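Local coordinates for protein mitochondrial enolase superfamily member 1 (Homo sapiens, PDB 4A35) that catalyses the magnesium-dependent dehydration of L-fuconate to 2-keto-3-deoxy-L-fuconate, a step in the catabolism of L-fucose, at residues A[338-343]-A[370-375]; A[363-368]-A[413-418]. All blocks are in the same frame, centred on the assembly; numbering follows the deposited sequence.

In the fold
Helix 362-377 is common to both contacts, whose centres lie about 14 Å apart. Its first part, 363-368, packs on the loop residues 413-418 in interaction 2; the next turns, 370-375, pack on the preceding helix, 335-348, in interaction 1. Along the chain the order is 338-343, 363-368, 370-375, 413-418, so the two contacts interlock rather than nest. All four segments belong to the enolase C-terminal domain-like region, the TIM-barrel part of this mandelate racemase/muconate lactonizing enzyme family member. Helix 362-377 begins shortly after the predicted catalytic His356 and the probable substrate-binding residues Ala357 and Gly358, and the two contacts cover successive parts of it.

Interaction 1 of 2, residues A[338-343]-A[370-375]; sequences ENLSVL and IIFDYI. With EDO (1,2-ethanediol), chain G.
Leu340 and Leu343, one turn apart on helix 338-343, pack against Ile370, Phe372 and Asp373 of helix 370-375. The axes of these short segments come within 11.1 Å and run roughly parallel, at 38°, a separation bridged by side chains. Leu340 meets Phe372 at about a right angle, its CD2 methyl close to the ring at 3.3 Å from CE2. The other leucine works with both methyls: Leu343 CD1 lies at the edge of the same ring, 4.2 Å from Phe372 CD2, while Leu343 CD2 reaches Ile370 CD1 more loosely and sits 3.7 Å from Asp373 OD1. Phe372 and Asp373 both carry CG anti to the backbone N (chi1 163° and 178°), which sends ring and carboxylate out toward the leucines.

The polar link is indirect. One water donates to the backbone O of Leu343 at 3.0 Å and to Asp373 OD1 at 2.7 Å, joining the helices beside the methyl contact. Asp373 OD2 is bonded to Ser378 OG, and with Tyr188 and Ser380 this aspartate makes up a magnesium site distinct from the one formed by Asp251, Glu277 and Glu306. Away from the leucines, Tyr374 OH shares a 2.6 Å hydrogen bond with O1 of an ethanediol probably from the crystallisation liquor.

Two successive helices of the TIM-barrel-type region thus pack side by side; Phe372 also rests on Leu139 of helix 135-141, and Ile370 on Tyr188 of strand 188-192.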
ATOM      1  N   GLU A 338      -5.082 -11.108 -10.609  1.00 17.14           N
ATOM      2  CA  GLU A 338      -4.653 -11.326  -9.243  1.00 16.00           C
ATOM      3  C   GLU A 338      -5.732 -12.038  -8.425  1.00 17.27           C
ATOM      4  O   GLU A 338      -5.383 -12.887  -7.583  1.00 17.94           O
ATOM      5  CB  GLU A 338      -4.248 -10.026  -8.602  1.00 15.38           C
ATOM      6  CG  GLU A 338      -3.462 -10.312  -7.322  1.00 18.14           C
ATOM      7  CD  GLU A 338      -2.765  -9.095  -6.730  1.00 20.01           C
ATOM      8  OE1 GLU A 338      -3.352  -7.992  -6.750  1.00 17.78           O
ATOM      9  OE2 GLU A 338      -1.646  -9.272  -6.191  1.00 15.71           O
ATOM     10  N   ASN A 339      -7.048 -11.702  -8.638  1.00 17.03           N
ATOM     11  CA  ASN A 339      -8.115 -12.433  -7.942  1.00 16.38           C
ATOM     12  C   ASN A 339      -8.015 -13.952  -8.238  1.00 17.99           C
ATOM     13  O   ASN A 339      -8.240 -14.741  -7.323  1.00 14.27           O
ATOM     14  CB  ASN A 339      -9.494 -11.935  -8.354  1.00 17.27           C
ATOM     15  CG  ASN A 339      -9.957 -10.842  -7.423  1.00 19.68           C
ATOM     16  OD1 ASN A 339     -10.363 -11.092  -6.297  1.00 20.60           O
ATOM     17  ND2 ASN A 339      -9.755  -9.598  -7.835  1.00 14.43           N
ATOM     18  N   LEU A 340      -7.696 -14.347  -9.500  1.00 18.00           N
ATOM     19  CA  LEU A 340      -7.554 -15.784  -9.848  1.00 17.32           C
ATOM     20  C   LEU A 340      -6.465 -16.441  -8.993  1.00 20.17           C
ATOM     21  O   LEU A 340      -6.689 -17.539  -8.470  1.00 19.32           O
ATOM     22  CB  LEU A 340      -7.186 -15.985 -11.332  1.00 16.12           C
ATOM     23  CG  LEU A 340      -8.329 -15.704 -12.322  1.00 18.51           C
ATOM     24  CD1 LEU A 340      -7.764 -15.639 -13.764  1.00 19.51           C
ATOM     25  CD2 LEU A 340      -9.404 -16.780 -12.207  1.00 18.77           C
ATOM     26  N   SER A 341      -5.320 -15.745  -8.824  1.00 14.76           N
ATOM     27  CA  SER A 341      -4.180 -16.275  -8.021  1.00 14.83           C
ATOM     28  C   SER A 341      -4.599 -16.465  -6.554  1.00 18.71           C
ATOM     29  O   SER A 341      -4.183 -17.445  -5.922  1.00 18.15           O
ATOM     30  CB  SER A 341      -2.959 -15.357  -8.123  1.00 16.85           C
ATOM     31  OG  SER A 341      -3.021 -14.138  -7.397  1.00 18.04           O
ATOM     32  N   VAL A 342      -5.474 -15.563  -6.044  1.00 17.18           N
ATOM     33  CA  VAL A 342      -5.915 -15.630  -4.643  1.00 16.79           C
ATOM     34  C   VAL A 342      -6.956 -16.762  -4.531  1.00 18.87           C
ATOM     35  O   VAL A 342      -6.914 -17.509  -3.570  1.00 17.57           O
ATOM     36  CB  VAL A 342      -6.422 -14.250  -4.160  1.00 18.93           C
ATOM     37  CG1 VAL A 342      -7.056 -14.349  -2.756  1.00 17.72           C
ATOM     38  CG2 VAL A 342      -5.255 -13.238  -4.112  1.00 17.34           C
ATOM     39  N   LEU A 343      -7.909 -16.892  -5.490  1.00 16.22           N
ATOM     40  CA  LEU A 343      -8.845 -18.039  -5.446  1.00 16.91           C
ATOM     41  C   LEU A 343      -8.064 -19.361  -5.418  1.00 19.71           C
ATOM     42  O   LEU A 343      -8.427 -20.310  -4.712  1.00 17.52           O
ATOM     43  CB  LEU A 343      -9.779 -18.041  -6.697  1.00 17.79           C
ATOM     44  CG  LEU A 343     -10.794 -16.903  -6.730  1.00 19.77           C
ATOM     45  CD1 LEU A 343     -11.511 -16.880  -8.103  1.00 20.57           C
ATOM     46  CD2 LEU A 343     -11.813 -17.046  -5.555  1.00 19.25           C
ATOM     47  N   ILE A 370     -16.712 -15.422  -8.223  1.00 16.75           N
ATOM     48  CA  ILE A 370     -17.126 -16.472  -7.287  1.00 16.34           C
ATOM     49  C   ILE A 370     -17.953 -17.588  -7.991  1.00 17.51           C
ATOM     50  O   ILE A 370     -17.839 -18.748  -7.589  1.00 19.12           O
ATOM     51  CB  ILE A 370     -17.804 -15.882  -6.028  1.00 20.28           C
ATOM     52  CG1 ILE A 370     -17.655 -16.832  -4.824  1.00 22.47           C
ATOM     53  CG2 ILE A 370     -19.260 -15.393  -6.236  1.00 19.25           C
ATOM     54  CD1 ILE A 370     -16.105 -17.122  -4.317  1.00 17.24           C
ATOM     55  N   ILE A 371     -18.709 -17.243  -9.067  1.00 16.07           N
ATOM     56  CA  ILE A 371     -19.394 -18.264  -9.853  1.00 15.43           C
ATOM     57  C   ILE A 371     -18.297 -19.150 -10.507  1.00 18.83           C
ATOM     58  O   ILE A 371     -18.408 -20.371 -10.498  1.00 18.90           O
ATOM     59  CB  ILE A 371     -20.386 -17.639 -10.832  1.00 17.16           C
ATOM     60  CG1 ILE A 371     -21.635 -17.100 -10.036  1.00 16.08           C
ATOM     61  CG2 ILE A 371     -20.787 -18.614 -11.966  1.00 17.29           C
ATOM     62  CD1 ILE A 371     -22.452 -16.142 -10.837  1.00 18.12           C
ATOM     63  N   PHE A 372     -17.259 -18.498 -11.092  1.00 17.19           N
ATOM     64  CA  PHE A 372     -16.114 -19.226 -11.659  1.00 17.84           C
ATOM     65  C   PHE A 372     -15.452 -20.105 -10.565  1.00 19.93           C
ATOM     66  O   PHE A 372     -15.194 -21.286 -10.822  1.00 21.07           O
ATOM     67  CB  PHE A 372     -15.091 -18.293 -12.338  1.00 19.11           C
ATOM     68  CG  PHE A 372     -13.743 -18.981 -12.558  1.00 19.93           C
ATOM     69  CD1 PHE A 372     -13.588 -19.943 -13.556  1.00 21.49           C
ATOM     70  CD2 PHE A 372     -12.653 -18.712 -11.718  1.00 22.18           C
ATOM     71  CE1 PHE A 372     -12.351 -20.592 -13.746  1.00 20.42           C
ATOM     72  CE2 PHE A 372     -11.441 -19.410 -11.869  1.00 23.38           C
ATOM     73  CZ  PHE A 372     -11.297 -20.335 -12.898  1.00 21.30           C
ATOM     74  N   ASP A 373     -15.264 -19.549  -9.352  1.00 16.89           N
ATOM     75  CA  ASP A 373     -14.668 -20.294  -8.243  1.00 16.97           C
ATOM     76  C   ASP A 373     -15.468 -21.613  -8.010  1.00 20.16           C
ATOM     77  O   ASP A 373     -14.872 -22.702  -7.921  1.00 18.93           O
ATOM     78  CB  ASP A 373     -14.629 -19.453  -6.956  1.00 17.08           C
ATOM     79  CG  ASP A 373     -14.054 -20.263  -5.827  1.00 21.20           C
ATOM     80  OD1 ASP A 373     -12.865 -20.617  -5.909  1.00 21.23           O
ATOM     81  OD2 ASP A 373     -14.829 -20.647  -4.908  1.00 22.63           O
ATOM     82  N   TYR A 374     -16.798 -21.494  -7.845  1.00 17.29           N
ATOM     83  CA  TYR A 374     -17.640 -22.674  -7.623  1.00 17.17           C
ATOM     84  C   TYR A 374     -17.544 -23.704  -8.747  1.00 23.04           C
ATOM     85  O   TYR A 374     -17.385 -24.908  -8.486  1.00 21.29           O
ATOM     86  CB  TYR A 374     -19.132 -22.288  -7.444  1.00 17.49           C
ATOM     87  CG  TYR A 374     -20.027 -23.506  -7.258  1.00 17.67           C
ATOM     88  CD1 TYR A 374     -19.945 -24.287  -6.108  1.00 18.90           C
ATOM     89  CD2 TYR A 374     -20.919 -23.902  -8.255  1.00 18.18           C
ATOM     90  CE1 TYR A 374     -20.737 -25.423  -5.949  1.00 20.15           C
ATOM     91  CE2 TYR A 374     -21.724 -25.038  -8.101  1.00 18.65           C
ATOM     92  CZ  TYR A 374     -21.635 -25.787  -6.948  1.00 20.01           C
ATOM     93  OH  TYR A 374     -22.419 -26.910  -6.818  1.00 20.17           O
ATOM     94  N   ILE A 375     -17.714 -23.252 -10.000  1.00 19.51           N
ATOM     95  CA  ILE A 375     -17.728 -24.169 -11.139  1.00 19.65           C
ATOM     96  C   ILE A 375     -16.334 -24.828 -11.366  1.00 21.42           C
ATOM     97  O   ILE A 375     -16.271 -26.024 -11.629  1.00 18.94           O
ATOM     98  CB  ILE A 375     -18.223 -23.464 -12.422  1.00 22.09           C
ATOM     99  CG1 ILE A 375     -19.709 -23.025 -12.274  1.00 22.89           C
ATOM    100  CG2 ILE A 375     -18.007 -24.366 -13.662  1.00 21.04           C
ATOM    101  CD1 ILE A 375     -20.166 -22.006 -13.370  1.00 19.41           C
TER
HETATM  102  C1  EDO G1450     -22.134 -28.787  -3.568  1.00 25.15           C
HETATM  103  O1  EDO G1450     -21.562 -28.352  -4.785  1.00 24.94           O
HETATM  104  C2  EDO G1450     -22.391 -27.622  -2.605  1.00 27.32           C
HETATM  105  O2  EDO G1450     -21.217 -27.391  -1.857  1.00 24.39           O
HETATM  106  O   HOH W   1     -11.175 -21.070  -3.893  1.00 19.07           O

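Interaction 2 of 2, residues A[363-368]-A[413-418]; sequences CELVQH and PGYSTE
The irregular segment 413-418 passes alongside helix 363-368, with the CA of Ser416 5.5 Å from that of Glu364 and Ser416 itself in a left-handed backbone conformation. Its side chain points at the helix and makes the direct hydrogen bond of the contact: Ser416 OG and His368 NE2 lie 2.9 Å apart, almost straight at 175°, with the oxygen near the plane of the imidazole. ND1 of the same ring bonds to Trp136 N, so both nitrogens are engaged and the rotation of the ring is fixed. A water 2.8 Å from Ser416 OG makes a weak bond to Gln367 NE2, whose amide also donates to Glu364 O at 3.0 Å.

Tyr415 meets Leu365 with a face and His368 with an edge. Leu365 lies over the phenol ring, CG 3.9 Å from its centroid in a CH-pi contact only 10° off the normal. The tyrosine edge turns toward the imidazole face in an offset edge-to-face pair, planes at 73° and centroids 5.5 Å apart. With CG anti to the backbone N, Tyr415 carries its phenol across Leu365, the two side chains crossing at about a right angle. Thr417 CG2 extends the apolar patch, 3.7 Å from Leu365 CD1, and Glu364 CB lies against the backbone O of Ser416.

Through this late loop the barrel-region helix is joined to the N-terminal enolase-type domain: Leu365 and Tyr415 touch Asn121 of helix 110-131, and Thr417 OG1 bonds to Cys53 O of strand 52-58. Gln367 leans on Tyr407 of strand 406-408.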
ATOM      1  N   CYS A 363     -20.672  -5.717  -6.620  1.00 17.39           N
ATOM      2  CA  CYS A 363     -21.572  -6.898  -6.790  1.00 18.97           C
ATOM      3  C   CYS A 363     -21.512  -7.378  -8.268  1.00 20.35           C
ATOM      4  O   CYS A 363     -21.354  -8.587  -8.535  1.00 18.95           O
ATOM      5  CB  CYS A 363     -23.015  -6.551  -6.404  1.00 20.09           C
ATOM      6  SG  CYS A 363     -23.237  -6.060  -4.675  1.00 23.04           S
ATOM      7  N   GLU A 364     -21.698  -6.409  -9.219  1.00 16.95           N
ATOM      8  CA  GLU A 364     -21.728  -6.678 -10.653  1.00 16.48           C
ATOM      9  C   GLU A 364     -20.446  -7.417 -11.121  1.00 20.88           C
ATOM     10  O   GLU A 364     -20.555  -8.331 -11.935  1.00 18.90           O
ATOM     11  CB  GLU A 364     -21.864  -5.357 -11.436  1.00 18.52           C
ATOM     12  CG  GLU A 364     -23.293  -4.797 -11.521  1.00 20.89           C
ATOM     13  CD  GLU A 364     -23.984  -4.403 -10.218  1.00 22.35           C
ATOM     14  OE1 GLU A 364     -23.285  -4.021  -9.249  1.00 21.77           O
ATOM     15  OE2 GLU A 364     -25.235  -4.329 -10.227  1.00 22.71           O
ATOM     16  N   LEU A 365     -19.291  -7.097 -10.541  1.00 18.45           N
ATOM     17  CA  LEU A 365     -18.013  -7.744 -10.994  1.00 18.15           C
ATOM     18  C   LEU A 365     -17.717  -9.005 -10.230  1.00 20.60           C
ATOM     19  O   LEU A 365     -17.474 -10.029 -10.832  1.00 20.40           O
ATOM     20  CB  LEU A 365     -16.793  -6.787 -10.832  1.00 18.41           C
ATOM     21  CG  LEU A 365     -16.600  -5.727 -11.914  1.00 19.21           C
ATOM     22  CD1 LEU A 365     -17.841  -4.786 -12.009  1.00 19.38           C
ATOM     23  CD2 LEU A 365     -15.292  -4.916 -11.670  1.00 20.19           C
ATOM     24  N   VAL A 366     -17.706  -8.922  -8.901  1.00 19.69           N
ATOM     25  CA  VAL A 366     -17.233 -10.017  -8.074  1.00 17.49           C
ATOM     26  C   VAL A 366     -18.093 -11.312  -8.233  1.00 19.65           C
ATOM     27  O   VAL A 366     -17.544 -12.395  -8.107  1.00 19.47           O
ATOM     28  CB  VAL A 366     -17.027  -9.598  -6.627  1.00 18.79           C
ATOM     29  CG1 VAL A 366     -18.290  -9.761  -5.780  1.00 18.76           C
ATOM     30  CG2 VAL A 366     -15.815 -10.343  -6.036  1.00 18.57           C
ATOM     31  N   GLN A 367     -19.375 -11.179  -8.565  1.00 16.18           N
ATOM     32  CA  GLN A 367     -20.264 -12.360  -8.801  1.00 15.36           C
ATOM     33  C   GLN A 367     -19.619 -13.292  -9.899  1.00 19.28           C
ATOM     34  O   GLN A 367     -19.703 -14.503  -9.785  1.00 17.29           O
ATOM     35  CB  GLN A 367     -21.685 -11.880  -9.231  1.00 16.53           C
ATOM     36  CG  GLN A 367     -21.699 -11.135 -10.569  1.00 19.05           C
ATOM     37  CD  GLN A 367     -23.105 -10.742 -11.010  1.00 18.14           C
ATOM     38  OE1 GLN A 367     -24.116 -11.370 -10.610  1.00 20.98           O
ATOM     39  NE2 GLN A 367     -23.190  -9.646 -11.751  1.00 18.80           N
ATOM     40  N   HIS A 368     -18.957 -12.706 -10.954  1.00 16.66           N
ATOM     41  CA  HIS A 368     -18.323 -13.520 -11.995  1.00 17.21           C
ATOM     42  C   HIS A 368     -17.207 -14.362 -11.399  1.00 19.40           C
ATOM     43  O   HIS A 368     -17.022 -15.508 -11.786  1.00 19.55           O
ATOM     44  CB  HIS A 368     -17.721 -12.596 -13.102  1.00 17.60           C
ATOM     45  CG  HIS A 368     -18.732 -11.905 -13.968  1.00 19.75           C
ATOM     46  ND1 HIS A 368     -19.137 -12.457 -15.182  1.00 19.40           N
ATOM     47  CD2 HIS A 368     -19.359 -10.726 -13.787  1.00 19.92           C
ATOM     48  CE1 HIS A 368     -20.023 -11.608 -15.673  1.00 19.63           C
ATOM     49  NE2 HIS A 368     -20.174 -10.536 -14.879  1.00 20.53           N
ATOM     50  N   PRO A 413     -22.672 -10.811 -22.675  1.00 24.96           N
ATOM     51  CA  PRO A 413     -21.196 -10.734 -22.780  1.00 22.81           C
ATOM     52  C   PRO A 413     -20.589  -9.591 -21.916  1.00 23.66           C
ATOM     53  O   PRO A 413     -21.209  -8.511 -21.750  1.00 22.41           O
ATOM     54  CB  PRO A 413     -20.964 -10.455 -24.277  1.00 24.67           C
ATOM     55  CG  PRO A 413     -22.221 -10.999 -24.973  1.00 30.05           C
ATOM     56  CD  PRO A 413     -23.331 -10.674 -24.005  1.00 26.40           C
ATOM     57  N   GLY A 414     -19.387  -9.824 -21.398  1.00 19.36           N
ATOM     58  CA  GLY A 414     -18.662  -8.810 -20.625  1.00 20.73           C
ATOM     59  C   GLY A 414     -18.556  -9.062 -19.134  1.00 23.54           C
ATOM     60  O   GLY A 414     -18.925 -10.147 -18.642  1.00 20.80           O
ATOM     61  N   TYR A 415     -17.975  -8.061 -18.412  1.00 19.55           N
ATOM     62  CA  TYR A 415     -17.694  -8.199 -16.976  1.00 19.23           C
ATOM     63  C   TYR A 415     -18.779  -7.464 -16.120  1.00 19.58           C
ATOM     64  O   TYR A 415     -18.586  -7.267 -14.917  1.00 20.10           O
ATOM     65  CB  TYR A 415     -16.280  -7.630 -16.726  1.00 19.91           C
ATOM     66  CG  TYR A 415     -15.597  -8.035 -15.439  1.00 19.17           C
ATOM     67  CD1 TYR A 415     -16.124  -9.052 -14.626  1.00 20.73           C
ATOM     68  CD2 TYR A 415     -14.417  -7.423 -15.038  1.00 19.23           C
ATOM     69  CE1 TYR A 415     -15.542  -9.373 -13.409  1.00 20.11           C
ATOM     70  CE2 TYR A 415     -13.786  -7.782 -13.846  1.00 19.44           C
ATOM     71  CZ  TYR A 415     -14.400  -8.706 -12.999  1.00 20.18           C
ATOM     72  OH  TYR A 415     -13.783  -9.104 -11.842  1.00 18.10           O
ATOM     73  N   SER A 416     -19.918  -7.039 -16.774  1.00 15.87           N
ATOM     74  CA  SER A 416     -21.010  -6.270 -16.092  1.00 17.77           C
ATOM     75  C   SER A 416     -20.476  -4.934 -15.511  1.00 20.33           C
ATOM     76  O   SER A 416     -21.063  -4.397 -14.556  1.00 19.02           O
ATOM     77  CB  SER A 416     -21.643  -7.060 -14.942  1.00 18.26           C
ATOM     78  OG  SER A 416     -22.034  -8.351 -15.364  1.00 19.11           O
ATOM     79  N   THR A 417     -19.363  -4.438 -16.058  1.00 18.42           N
ATOM     80  CA  THR A 417     -18.715  -3.169 -15.621  1.00 19.14           C
ATOM     81  C   THR A 417     -19.393  -1.934 -16.264  1.00 20.86           C
ATOM     82  O   THR A 417     -19.187  -0.805 -15.813  1.00 20.85           O
ATOM     83  CB  THR A 417     -17.233  -3.159 -16.088  1.00 20.75           C
ATOM     84  OG1 THR A 417     -17.256  -3.640 -17.433  1.00 19.87           O
ATOM     85  CG2 THR A 417     -16.319  -4.067 -15.258  1.00 18.77           C
ATOM     86  N   GLU A 418     -20.075  -2.137 -17.404  1.00 18.47           N
ATOM     87  CA  GLU A 418     -20.602  -1.028 -18.174  1.00 17.34           C
ATOM     88  C   GLU A 418     -21.641  -0.186 -17.413  1.00 22.62           C
ATOM     89  O   GLU A 418     -22.611  -0.720 -16.874  1.00 21.68           O
ATOM     90  CB  GLU A 418     -21.202  -1.506 -19.504  1.00 18.49           C
ATOM     91  CG  GLU A 418     -21.551  -0.340 -20.417  1.00 21.41           C
ATOM     92  CD  GLU A 418     -21.734  -0.786 -21.848  1.00 27.41           C
ATOM     93  OE1 GLU A 418     -21.464  -1.973 -22.153  1.00 25.37           O
ATOM     94  OE2 GLU A 418     -22.248   0.031 -22.637  1.00 25.27           O
TER
HETATM   95  O   HOH W   2     -24.505  -8.401 -14.124  1.00 21.55           O